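Local coordinates for cycloalternan-forming enzyme (PDB 5F7U), which is a large multidomain bacterial protein of glycoside hydrolase family 31 whose TIM barrel and accessory beta domains bind glycans, at residues A[454-459]-A[535-540]; A[582-587]-A[597-602]; A[630-635]-A[656-661]. The protein carries 1 engineered substitution. All coordinates share one frame; numbering follows the deposited sequence.

Interaction 1 (A[454-459]-A[535-540]). Engineered in segment 535-540: Asn537 (natural residue Asp). With GLC (alpha-D-glucopyranose), chain F; GLC (alpha-D-glucopyranose), chain B.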
loop_
_atom_site.group_PDB
_atom_site.type_symbol
_atom_site.label_atom_id
_atom_site.label_comp_id
_atom_site.label_asym_id
_atom_site.label_seq_id
_atom_site.Cartn_x
_atom_site.Cartn_y
_atom_site.Cartn_z
ATOM N N VAL A 454 5.287 -20.232 -6.092
ATOM C CA VAL A 454 5.847 -20.006 -4.751
ATOM C C VAL A 454 5.248 -21.003 -3.748
ATOM O O VAL A 454 4.112 -21.466 -3.933
ATOM C CB VAL A 454 5.694 -18.526 -4.255
ATOM C CG1 VAL A 454 6.305 -17.557 -5.266
ATOM C CG2 VAL A 454 4.251 -18.168 -3.981
ATOM N N LEU A 455 6.028 -21.367 -2.729
ATOM C CA LEU A 455 5.563 -22.310 -1.699
ATOM C C LEU A 455 5.392 -21.626 -0.345
ATOM O O LEU A 455 6.213 -20.821 0.070
ATOM C CB LEU A 455 6.569 -23.475 -1.558
ATOM C CG LEU A 455 6.825 -24.321 -2.808
ATOM C CD1 LEU A 455 7.742 -25.486 -2.422
ATOM C CD2 LEU A 455 5.519 -24.850 -3.401
ATOM N N TRP A 456 4.340 -22.010 0.361
ATOM C CA TRP A 456 3.981 -21.434 1.667
ATOM C C TRP A 456 4.990 -21.863 2.734
ATOM O O TRP A 456 5.423 -23.040 2.761
ATOM C CB TRP A 456 2.595 -21.950 2.013
ATOM C CG TRP A 456 1.858 -21.390 3.212
ATOM C CD1 TRP A 456 0.978 -20.327 3.216
ATOM C CD2 TRP A 456 1.862 -21.916 4.552
ATOM N NE1 TRP A 456 0.446 -20.166 4.484
ATOM C CE2 TRP A 456 0.964 -21.127 5.318
ATOM C CE3 TRP A 456 2.528 -22.980 5.180
ATOM C CZ2 TRP A 456 0.728 -21.366 6.683
ATOM C CZ3 TRP A 456 2.297 -23.209 6.561
ATOM C CH2 TRP A 456 1.403 -22.402 7.285
ATOM N N GLN A 457 5.341 -20.914 3.600
ATOM C CA GLN A 457 6.286 -21.136 4.704
ATOM C C GLN A 457 5.842 -20.395 5.971
ATOM O O GLN A 457 5.043 -19.450 5.900
ATOM C CB GLN A 457 7.683 -20.610 4.323
ATOM C CG GLN A 457 8.357 -21.359 3.193
ATOM C CD GLN A 457 8.931 -22.683 3.658
ATOM O OE1 GLN A 457 10.039 -22.728 4.178
ATOM N NE2 GLN A 457 8.175 -23.756 3.498
ATOM N N VAL A 458 6.388 -20.837 7.099
ATOM C CA VAL A 458 6.274 -20.170 8.410
ATOM C C VAL A 458 7.672 -20.052 9.049
ATOM O O VAL A 458 8.588 -20.793 8.662
ATOM C CB VAL A 458 5.300 -20.889 9.379
ATOM C CG1 VAL A 458 3.861 -20.651 8.958
ATOM C CG2 VAL A 458 5.581 -22.385 9.451
ATOM N N PRO A 459 7.832 -19.149 10.037
ATOM C CA PRO A 459 9.151 -18.932 10.663
ATOM C C PRO A 459 9.371 -19.801 11.909
ATOM O O PRO A 459 10.320 -19.584 12.660
ATOM C CB PRO A 459 9.078 -17.449 11.061
ATOM C CG PRO A 459 7.619 -17.241 11.401
ATOM C CD PRO A 459 6.858 -18.091 10.414
ATOM N N LYS A 535 5.865 -17.969 -0.151
ATOM C CA LYS A 535 4.829 -17.204 0.540
ATOM C C LYS A 535 5.101 -17.325 2.029
ATOM O O LYS A 535 4.693 -18.294 2.676
ATOM C CB LYS A 535 3.413 -17.677 0.162
ATOM C CG LYS A 535 2.285 -16.906 0.905
ATOM C CD LYS A 535 0.902 -17.354 0.414
ATOM C CE LYS A 535 -0.181 -16.509 1.098
ATOM N NZ LYS A 535 -1.570 -16.891 0.660
ATOM N N THR A 536 5.818 -16.336 2.547
ATOM C CA THR A 536 6.258 -16.330 3.938
ATOM C C THR A 536 5.191 -15.709 4.818
ATOM O O THR A 536 5.088 -14.490 4.940
ATOM C CB THR A 536 7.619 -15.620 4.079
ATOM O OG1 THR A 536 7.694 -14.547 3.142
ATOM C CG2 THR A 536 8.740 -16.598 3.780
ATOM N N ASN A 537 4.365 -16.577 5.377
ATOM C CA ASN A 537 3.253 -16.190 6.228
ATOM C C ASN A 537 3.675 -16.096 7.682
ATOM O O ASN A 537 4.717 -16.603 8.072
ATOM C CB ASN A 537 2.182 -17.276 6.137
ATOM C CG ASN A 537 0.784 -16.707 6.151
ATOM O OD1 ASN A 537 0.468 -15.768 6.873
ATOM N ND2 ASN A 537 -0.049 -17.249 5.285
ATOM N N GLY A 538 2.816 -15.479 8.488
ATOM C CA GLY A 538 3.066 -15.344 9.916
ATOM C C GLY A 538 4.171 -14.346 10.236
ATOM O O GLY A 538 4.484 -13.451 9.441
ATOM N N GLY A 539 4.759 -14.517 11.414
ATOM C CA GLY A 539 5.813 -13.611 11.868
ATOM C C GLY A 539 5.386 -12.765 13.050
ATOM O O GLY A 539 6.249 -12.166 13.711
ATOM N N GLU A 540 4.077 -12.732 13.335
ATOM C CA GLU A 540 3.546 -11.927 14.458
ATOM C C GLU A 540 3.556 -12.761 15.746
ATOM O O GLU A 540 2.548 -12.851 16.454
ATOM C CB GLU A 540 2.113 -11.439 14.157
ATOM C CG GLU A 540 1.894 -10.897 12.730
ATOM C CD GLU A 540 1.528 -11.965 11.696
ATOM O OE1 GLU A 540 1.158 -11.609 10.563
ATOM O OE2 GLU A 540 1.579 -13.179 11.989
HETATM C C1 GLC F . -2.866 -17.918 6.917
HETATM C C2 GLC F . -2.859 -17.018 5.662
HETATM C C3 GLC F . -3.788 -17.533 4.544
HETATM C C4 GLC F . -3.481 -19.007 4.232
HETATM C C5 GLC F . -3.328 -19.835 5.515
HETATM C C6 GLC F . -2.866 -21.262 5.267
HETATM O O2 GLC F . -3.077 -15.651 6.026
HETATM O O3 GLC F . -3.634 -16.764 3.337
HETATM O O4 GLC F . -4.532 -19.568 3.423
HETATM O O5 GLC F . -2.456 -19.234 6.495
HETATM O O6 GLC F . -2.961 -21.937 6.536
HETATM C C1 GLC B . -3.567 -23.244 6.381
HETATM C C2 GLC B . -3.751 -23.900 7.757
HETATM C C3 GLC B . -2.419 -24.425 8.308
HETATM C C4 GLC B . -1.710 -25.315 7.288
HETATM C C5 GLC B . -1.534 -24.512 5.990
HETATM C C6 GLC B . -0.768 -25.237 4.891
HETATM O O2 GLC B . -4.272 -22.947 8.686
HETATM O O3 GLC B . -2.639 -25.152 9.523
HETATM O O4 GLC B . -0.443 -25.722 7.821
HETATM O O5 GLC B . -2.828 -24.109 5.498
HETATM O O6 GLC B . -1.576 -26.308 4.394
#
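The indole of Trp456 meets Lys535 near its own plane: the methylene CD of Lys535 sits at the ring edge, 4.1 Å from CD1 of Trp456. One face of the same indole is covered by the glucose of chain B, whose C5 stands over the rim of the six-membered ring, 3.8 Å from CH2 of Trp456. The glucose of chain F comes in obliquely at the pyrrole end, its C6 3.6 Å from NE1 of Trp456. The amide of Asn537, an engineered residue (Asp in the natural protein), also approaches obliquely, its plane 64° from that of the indole. ND2 of Asn537 and NE1 of Trp456 are both donors, so their closeness is no bond. OD1 of Asn537 instead accepts the backbone N of Gly538 at 2.9 Å, in the carbonyl plane and on a lone pair, which helps fix the rotation of the amide.

Lys535 is fully extended, every torsion within 4° of 180°, and this carries NZ past the indole to the sugar; its bond to O3 of the chain F glucose is weak at 3.4 Å, whereas Glu400 provides a salt bridge. The backbones run parallel in register, Trp456 beside Lys535 and Gln457 beside Thr536. Lys535 N donates to Leu455 O (2.9 Å), Gln457 N to Lys535 O, and Asn537 N to Gln457 O (3.0 Å). Past the strand ends, CD of Pro459 rests 3.5 Å from the carbonyl O of Asn537.

These are neighbouring strands, 452-457 and 534-536, of the closed eight-stranded barrel. Trp456 and Lys535 face the glycan, while Gln457 and Thr536 face outward, where Tyr566 and Tyr570 of helix 555-577 cover Thr536; on its other edge strand 452-457 pairs with strand 396-399.

Interaction 2 (A[582-587]-A[597-602]); sequences VSFSRS and IYWSGD. With GLC (alpha-D-glucopyranose), chain C; GLC (alpha-D-glucopyranose), chain F.
Val582 opens the contact with an apolar touch, its CG1 3.8 Å from CD1 of Ile597. The carbonyl of Ser583 then receives the backbone N of Ile597 at 2.9 Å. Phe584 has CG anti to its backbone N (chi1 -164°), which brings its ring against two partners: near CD2 and CE2, CG2 of Ile597 lies off-centre, 4.2 Å from the ring centroid, and near CD1 and CE1 the Trp599 six-membered ring is slid well aside, with planes 30° apart and little overlap. Both backbone atoms of Ser585 bond to 597-602, N donating to Ile597 O and O accepting from Trp599 N; its OG makes a probable hydrogen bond with Thr536 OG1 and donates to a water that in turn donates to Ile597 O.

Arg586 runs across the Trp599 indole, with CB over one face of the six-membered ring, 3.8 Å from the centroid. Its chain, extended from CG to NE, carries NH1 to O3 of the chain C glucose at 2.8 Å (157°) and, weakly, to O2 of the chain F glucose. That O2 donates to OD1 of Asp602 at 2.5 Å, and a long salt bridge joins the arginine to the same carboxylate. Ser587 ends the segment; a water donates to its O and to Tyr598 OH, which also hydrogen-bonds to Ala592 O.

Strands 584-585 and 597-599 are adjacent parallel strands of the eight-stranded TIM barrel, and the loops after them carry Arg586 and Asp602 into the glycan pocket, the usual place for binding groups in this fold.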
loop_
_atom_site.group_PDB
_atom_site.type_symbol
_atom_site.label_atom_id
_atom_site.label_comp_id
_atom_site.label_asym_id
_atom_site.label_seq_id
_atom_site.Cartn_x
_atom_site.Cartn_y
_atom_site.Cartn_z
ATOM N N VAL A 582 10.443 -14.330 -6.001
ATOM C CA VAL A 582 9.631 -13.274 -5.383
ATOM C C VAL A 582 9.069 -13.803 -4.062
ATOM O O VAL A 582 8.615 -14.947 -4.017
ATOM C CB VAL A 582 8.457 -12.925 -6.324
ATOM C CG1 VAL A 582 7.449 -11.984 -5.669
ATOM C CG2 VAL A 582 8.998 -12.294 -7.601
ATOM N N SER A 583 9.077 -12.976 -3.008
ATOM C CA SER A 583 8.346 -13.286 -1.768
ATOM C C SER A 583 6.958 -12.647 -1.725
ATOM O O SER A 583 6.740 -11.586 -2.324
ATOM C CB SER A 583 9.136 -12.801 -0.559
ATOM O OG SER A 583 10.342 -13.546 -0.426
ATOM N N PHE A 584 6.059 -13.273 -0.958
ATOM C CA PHE A 584 4.668 -12.851 -0.848
ATOM C C PHE A 584 4.380 -13.024 0.645
ATOM O O PHE A 584 4.377 -14.160 1.158
ATOM C CB PHE A 584 3.845 -13.798 -1.742
ATOM C CG PHE A 584 2.454 -13.318 -2.064
ATOM C CD1 PHE A 584 1.411 -13.471 -1.131
ATOM C CD2 PHE A 584 2.161 -12.800 -3.340
ATOM C CE1 PHE A 584 0.109 -13.059 -1.426
ATOM C CE2 PHE A 584 0.847 -12.384 -3.638
ATOM C CZ PHE A 584 -0.172 -12.518 -2.677
ATOM N N SER A 585 4.198 -11.905 1.361
ATOM C CA SER A 585 4.171 -11.927 2.848
ATOM C C SER A 585 3.085 -11.016 3.387
ATOM O O SER A 585 2.497 -10.249 2.621
ATOM C CB SER A 585 5.510 -11.452 3.402
ATOM O OG SER A 585 6.576 -12.184 2.815
ATOM N N ARG A 586 2.789 -11.105 4.687
ATOM C CA ARG A 586 1.755 -10.217 5.251
ATOM C C ARG A 586 2.214 -9.284 6.352
ATOM O O ARG A 586 1.586 -8.240 6.559
ATOM C CB ARG A 586 0.522 -10.992 5.711
ATOM C CG ARG A 586 0.776 -11.905 6.874
ATOM C CD ARG A 586 -0.513 -12.546 7.362
ATOM N NE ARG A 586 -0.220 -13.110 8.669
ATOM C CZ ARG A 586 -0.902 -14.091 9.254
ATOM N NH1 ARG A 586 -1.960 -14.657 8.646
ATOM N NH2 ARG A 586 -0.524 -14.488 10.464
ATOM N N SER A 587 3.309 -9.636 7.039
ATOM C CA SER A 587 3.683 -8.930 8.263
ATOM C C SER A 587 4.993 -8.200 8.137
ATOM O O SER A 587 5.901 -8.676 7.457
ATOM C CB SER A 587 3.803 -9.909 9.431
ATOM O OG SER A 587 3.982 -9.174 10.646
ATOM N N ILE A 597 6.359 -8.747 -2.029
ATOM C CA ILE A 597 4.937 -8.366 -2.058
ATOM C C ILE A 597 4.348 -8.486 -0.654
ATOM O O ILE A 597 4.735 -9.400 0.096
ATOM C CB ILE A 597 4.142 -9.286 -3.032
ATOM C CG1 ILE A 597 4.592 -9.006 -4.464
ATOM C CG2 ILE A 597 2.625 -9.083 -2.904
ATOM C CD1 ILE A 597 4.218 -10.082 -5.456
ATOM N N TYR A 598 3.430 -7.580 -0.306
ATOM C CA TYR A 598 2.640 -7.733 0.948
ATOM C C TYR A 598 1.183 -7.825 0.593
ATOM O O TYR A 598 0.702 -6.984 -0.182
ATOM C CB TYR A 598 2.920 -6.574 1.948
ATOM C CG TYR A 598 4.328 -6.710 2.449
ATOM C CD1 TYR A 598 5.399 -6.256 1.665
ATOM C CD2 TYR A 598 4.614 -7.415 3.631
ATOM C CE1 TYR A 598 6.720 -6.465 2.061
ATOM C CE2 TYR A 598 5.935 -7.623 4.028
ATOM C CZ TYR A 598 6.976 -7.151 3.245
ATOM O OH TYR A 598 8.289 -7.339 3.647
ATOM N N TRP A 599 0.490 -8.851 1.114
ATOM C CA TRP A 599 -0.982 -8.916 0.931
ATOM C C TRP A 599 -1.715 -8.600 2.219
ATOM O O TRP A 599 -1.151 -8.746 3.298
ATOM C CB TRP A 599 -1.441 -10.242 0.298
ATOM C CG TRP A 599 -1.848 -11.323 1.259
ATOM C CD1 TRP A 599 -3.119 -11.654 1.604
ATOM C CD2 TRP A 599 -0.983 -12.225 1.981
ATOM N NE1 TRP A 599 -3.110 -12.718 2.484
ATOM C CE2 TRP A 599 -1.820 -13.082 2.741
ATOM C CE3 TRP A 599 0.407 -12.408 2.039
ATOM C CZ2 TRP A 599 -1.315 -14.098 3.580
ATOM C CZ3 TRP A 599 0.921 -13.433 2.850
ATOM C CH2 TRP A 599 0.047 -14.253 3.636
ATOM N N SER A 600 -2.962 -8.134 2.091
ATOM C CA SER A 600 -3.727 -7.583 3.218
ATOM C C SER A 600 -4.300 -8.617 4.196
ATOM O O SER A 600 -5.035 -8.267 5.121
ATOM C CB SER A 600 -4.815 -6.656 2.671
ATOM O OG SER A 600 -5.813 -7.425 2.012
ATOM N N GLY A 601 -3.944 -9.889 4.027
ATOM C CA GLY A 601 -4.305 -10.895 5.023
ATOM C C GLY A 601 -5.709 -11.454 4.904
ATOM O O GLY A 601 -6.266 -11.540 3.812
ATOM N N ASP A 602 -6.283 -11.839 6.046
ATOM C CA ASP A 602 -7.409 -12.780 6.060
ATOM C C ASP A 602 -8.694 -12.005 6.226
ATOM O O ASP A 602 -8.961 -11.486 7.316
ATOM C CB ASP A 602 -7.266 -13.760 7.233
ATOM C CG ASP A 602 -6.014 -14.643 7.134
ATOM O OD1 ASP A 602 -5.467 -14.828 6.035
ATOM O OD2 ASP A 602 -5.564 -15.154 8.183
HETATM C C1 GLC C . -5.712 -18.802 11.455
HETATM C C2 GLC C . -4.289 -18.235 11.389
HETATM C C3 GLC C . -4.025 -17.526 10.053
HETATM C C4 GLC C . -4.252 -18.481 8.873
HETATM C C5 GLC C . -5.688 -19.041 9.006
HETATM C C6 GLC C . -6.034 -20.088 7.957
HETATM O O1 GLC C . -6.666 -17.737 11.579
HETATM O O2 GLC C . -4.104 -17.312 12.462
HETATM O O3 GLC C . -2.702 -16.994 10.055
HETATM O O4 GLC C . -4.138 -17.801 7.600
HETATM O O5 GLC C . -6.009 -19.605 10.297
HETATM O O6 GLC C . -6.905 -19.404 7.060
HETATM C C1 GLC F . -2.866 -17.918 6.917
HETATM C C2 GLC F . -2.859 -17.018 5.662
HETATM C C3 GLC F . -3.788 -17.533 4.544
HETATM C C4 GLC F . -3.481 -19.007 4.232
HETATM C C5 GLC F . -3.328 -19.835 5.515
HETATM C C6 GLC F . -2.866 -21.262 5.267
HETATM O O2 GLC F . -3.077 -15.651 6.026
HETATM O O3 GLC F . -3.634 -16.764 3.337
HETATM O O4 GLC F . -4.532 -19.568 3.423
HETATM O O5 GLC F . -2.456 -19.234 6.495
HETATM O O6 GLC F . -2.961 -21.937 6.536
HETATM O O HOH W 1 7.281 -10.467 0.817
HETATM O O HOH W 2 8.410 -7.741 6.486
#

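Interaction 3 (A[630-635]-A[656-661]). With GLC (alpha-D-glucopyranose), chain F.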
loop_
_atom_site.group_PDB
_atom_site.type_symbol
_atom_site.label_atom_id
_atom_site.label_comp_id
_atom_site.label_asym_id
_atom_site.label_seq_id
_atom_site.Cartn_x
_atom_site.Cartn_y
_atom_site.Cartn_z
ATOM N N TRP A 630 -4.164 -8.041 -2.369
ATOM C CA TRP A 630 -5.228 -8.521 -1.487
ATOM C C TRP A 630 -5.821 -9.770 -2.114
ATOM O O TRP A 630 -5.623 -10.011 -3.312
ATOM C CB TRP A 630 -6.293 -7.430 -1.255
ATOM C CG TRP A 630 -7.101 -7.046 -2.489
ATOM C CD1 TRP A 630 -6.608 -6.565 -3.690
ATOM C CD2 TRP A 630 -8.522 -7.082 -2.627
ATOM N NE1 TRP A 630 -7.649 -6.329 -4.570
ATOM C CE2 TRP A 630 -8.833 -6.621 -3.944
ATOM C CE3 TRP A 630 -9.571 -7.443 -1.769
ATOM C CZ2 TRP A 630 -10.162 -6.539 -4.428
ATOM C CZ3 TRP A 630 -10.909 -7.341 -2.244
ATOM C CH2 TRP A 630 -11.178 -6.901 -3.565
ATOM N N ASP A 631 -6.520 -10.577 -1.309
ATOM C CA ASP A 631 -7.275 -11.709 -1.842
ATOM C C ASP A 631 -8.544 -11.144 -2.488
ATOM O O ASP A 631 -9.471 -10.787 -1.773
ATOM C CB ASP A 631 -7.673 -12.689 -0.708
ATOM C CG ASP A 631 -6.474 -13.215 0.102
ATOM O OD1 ASP A 631 -5.346 -13.267 -0.399
ATOM O OD2 ASP A 631 -6.682 -13.606 1.272
ATOM N N MET A 632 -8.572 -11.023 -3.818
ATOM C CA MET A 632 -9.693 -10.338 -4.477
ATOM C C MET A 632 -11.015 -11.025 -4.125
ATOM O O MET A 632 -11.120 -12.256 -4.176
ATOM C CB MET A 632 -9.482 -10.212 -5.998
ATOM C CG MET A 632 -9.211 -11.512 -6.732
ATOM S SD MET A 632 -9.634 -11.343 -8.482
ATOM C CE MET A 632 -11.383 -11.650 -8.342
ATOM N N ALA A 633 -11.989 -10.215 -3.706
ATOM C CA ALA A 633 -13.319 -10.692 -3.284
ATOM C C ALA A 633 -13.349 -11.493 -1.988
ATOM O O ALA A 633 -14.377 -12.071 -1.681
ATOM C CB ALA A 633 -14.041 -11.439 -4.417
ATOM N N GLY A 634 -12.240 -11.504 -1.236
ATOM C CA GLY A 634 -12.161 -12.171 0.091
ATOM C C GLY A 634 -11.853 -13.650 -0.052
ATOM O O GLY A 634 -12.241 -14.270 -1.045
ATOM N N PHE A 635 -11.159 -14.231 0.930
ATOM C CA PHE A 635 -10.733 -15.633 0.777
ATOM C C PHE A 635 -11.602 -16.621 1.562
ATOM O O PHE A 635 -11.475 -17.835 1.401
ATOM C CB PHE A 635 -9.228 -15.809 1.050
ATOM C CG PHE A 635 -8.852 -16.116 2.497
ATOM C CD1 PHE A 635 -9.449 -15.461 3.598
ATOM C CD2 PHE A 635 -7.830 -17.039 2.752
ATOM C CE1 PHE A 635 -9.060 -15.782 4.910
ATOM C CE2 PHE A 635 -7.421 -17.335 4.063
ATOM C CZ PHE A 635 -8.044 -16.711 5.138
ATOM N N PRO A 656 -1.764 -2.815 -7.408
ATOM C CA PRO A 656 -0.347 -3.134 -7.672
ATOM C C PRO A 656 -0.104 -4.621 -7.965
ATOM O O PRO A 656 0.602 -4.935 -8.921
ATOM C CB PRO A 656 0.354 -2.706 -6.370
ATOM C CG PRO A 656 -0.521 -1.598 -5.845
ATOM C CD PRO A 656 -1.924 -2.090 -6.126
ATOM N N ILE A 657 -0.728 -5.505 -7.186
ATOM C CA ILE A 657 -0.591 -6.960 -7.354
ATOM C C ILE A 657 -1.989 -7.578 -7.382
ATOM O O ILE A 657 -2.805 -7.335 -6.477
ATOM C CB ILE A 657 0.240 -7.616 -6.211
ATOM C CG1 ILE A 657 1.635 -6.971 -6.019
ATOM C CG2 ILE A 657 0.321 -9.144 -6.376
ATOM C CD1 ILE A 657 2.624 -7.170 -7.171
ATOM N N MET A 658 -2.256 -8.371 -8.412
ATOM C CA MET A 658 -3.567 -8.999 -8.630
ATOM C C MET A 658 -3.473 -10.481 -8.270
ATOM O O MET A 658 -2.623 -11.200 -8.814
ATOM C CB MET A 658 -3.985 -8.848 -10.101
ATOM C CG MET A 658 -5.415 -9.292 -10.379
ATOM S SD MET A 658 -5.760 -9.287 -12.145
ATOM C CE MET A 658 -7.518 -9.613 -12.039
ATOM N N GLN A 659 -4.329 -10.937 -7.338
ATOM C CA GLN A 659 -4.199 -12.308 -6.793
ATOM C C GLN A 659 -5.547 -12.794 -6.262
ATOM O O GLN A 659 -6.189 -12.073 -5.487
ATOM C CB GLN A 659 -3.173 -12.319 -5.633
ATOM C CG GLN A 659 -2.881 -13.687 -4.980
ATOM C CD GLN A 659 -3.408 -13.862 -3.559
ATOM O OE1 GLN A 659 -3.029 -14.828 -2.882
ATOM N NE2 GLN A 659 -4.274 -12.956 -3.088
ATOM N N PHE A 660 -5.976 -13.987 -6.675
ATOM C CA PHE A 660 -7.136 -14.652 -6.016
ATOM C C PHE A 660 -6.659 -15.766 -5.113
ATOM O O PHE A 660 -5.587 -16.354 -5.344
ATOM C CB PHE A 660 -8.257 -15.111 -7.008
ATOM C CG PHE A 660 -7.868 -16.240 -7.946
ATOM C CD1 PHE A 660 -7.817 -17.575 -7.494
ATOM C CD2 PHE A 660 -7.605 -15.983 -9.309
ATOM C CE1 PHE A 660 -7.484 -18.615 -8.367
ATOM C CE2 PHE A 660 -7.259 -17.023 -10.186
ATOM C CZ PHE A 660 -7.214 -18.345 -9.715
ATOM N N HIS A 661 -7.460 -16.064 -4.091
ATOM C CA HIS A 661 -7.050 -17.002 -3.043
ATOM C C HIS A 661 -8.292 -17.468 -2.281
ATOM O O HIS A 661 -9.353 -16.797 -2.302
ATOM C CB HIS A 661 -6.025 -16.312 -2.100
ATOM C CG HIS A 661 -5.506 -17.196 -1.006
ATOM N ND1 HIS A 661 -5.038 -18.474 -1.234
ATOM C CD2 HIS A 661 -5.412 -16.989 0.332
ATOM C CE1 HIS A 661 -4.671 -19.018 -0.081
ATOM N NE2 HIS A 661 -4.878 -18.135 0.886
HETATM C C1 GLC F . -2.866 -17.918 6.917
HETATM C C2 GLC F . -2.859 -17.018 5.662
HETATM C C3 GLC F . -3.788 -17.533 4.544
HETATM C C4 GLC F . -3.481 -19.007 4.232
HETATM C C5 GLC F . -3.328 -19.835 5.515
HETATM C C6 GLC F . -2.866 -21.262 5.267
HETATM O O2 GLC F . -3.077 -15.651 6.026
HETATM O O3 GLC F . -3.634 -16.764 3.337
HETATM O O4 GLC F . -4.532 -19.568 3.423
HETATM O O5 GLC F . -2.456 -19.234 6.495
HETATM O O6 GLC F . -2.961 -21.937 6.536
HETATM O O HOH W 3 -5.974 -9.045 -5.955
HETATM O O HOH W 4 -2.975 -14.677 -0.039
HETATM O O HOH W 5 -9.433 -14.161 -3.241
#
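With CG anti to the backbone N and a bend at chi2 (-110°), Gln659 turns its amide alongside the carboxylate of Asp631, whose CG lies anti to the carbonyl carbon; the two side chains point the same way. NE2 of Gln659 then meets OD1 of Asp631 at 2.9 Å, on the anti lone pair of the carboxylate and almost exactly in the amide plane; the angle at the hydrogen is 178°. The same NE2 also donates to Trp630 O at 3.2 Å, a more bent bond that arrives from above the carbonyl plane. A water donates to both OD1 of Asp631 and OE1 of Gln659, so the amide is gripped at its two ends.

The main chains meet through one straight bond, Met632 N to Gln659 O (3.1 Å), beside which CG of Met632 packs 3.7 Å from CB of Phe660. A second water accepts from His661 N and donates to Met632 O. Within 630-635, a type II turn from Asp631 to Gly634 reverses the chain and sends Phe635 toward His661. These two rings lie side by side, planes 26° apart but slid so that they barely overlap; CD2 of Phe635 comes 3.4 Å from CD2 of His661.

His661 stands with the Asp631 carboxylate at one part of its edge and the sugar at another. NE2 of His661 donates to O4 of the chain F glucose at 2.9 Å and is hydrogen-bonded to O3 at 3.1 Å, where either atom could be the donor. Through this one nitrogen the imidazole, with Phe635 beside it, holds two adjacent oxygens of one sugar at once.

From the N terminus, 454-459 pairs first with 535-540, closing a long excursion of 75 residues that includes helices 469-481 and 512-520. Interaction 2 follows, closing a nine-residue connection without helix or strand, and interaction 3 closes the beta-alpha-beta unit through helix 642-653. The three are in series; none nests or crosses. Strands 534-536 and 584-585 are barrel neighbours, as are 597-599 and 628-631, so the contacts follow one another round a single wall. The Glu540 to Arg586 salt bridge joins interactions 1 and 2; Trp599 packs against Asp631 toward interaction 3. All converge on the chain F glucose.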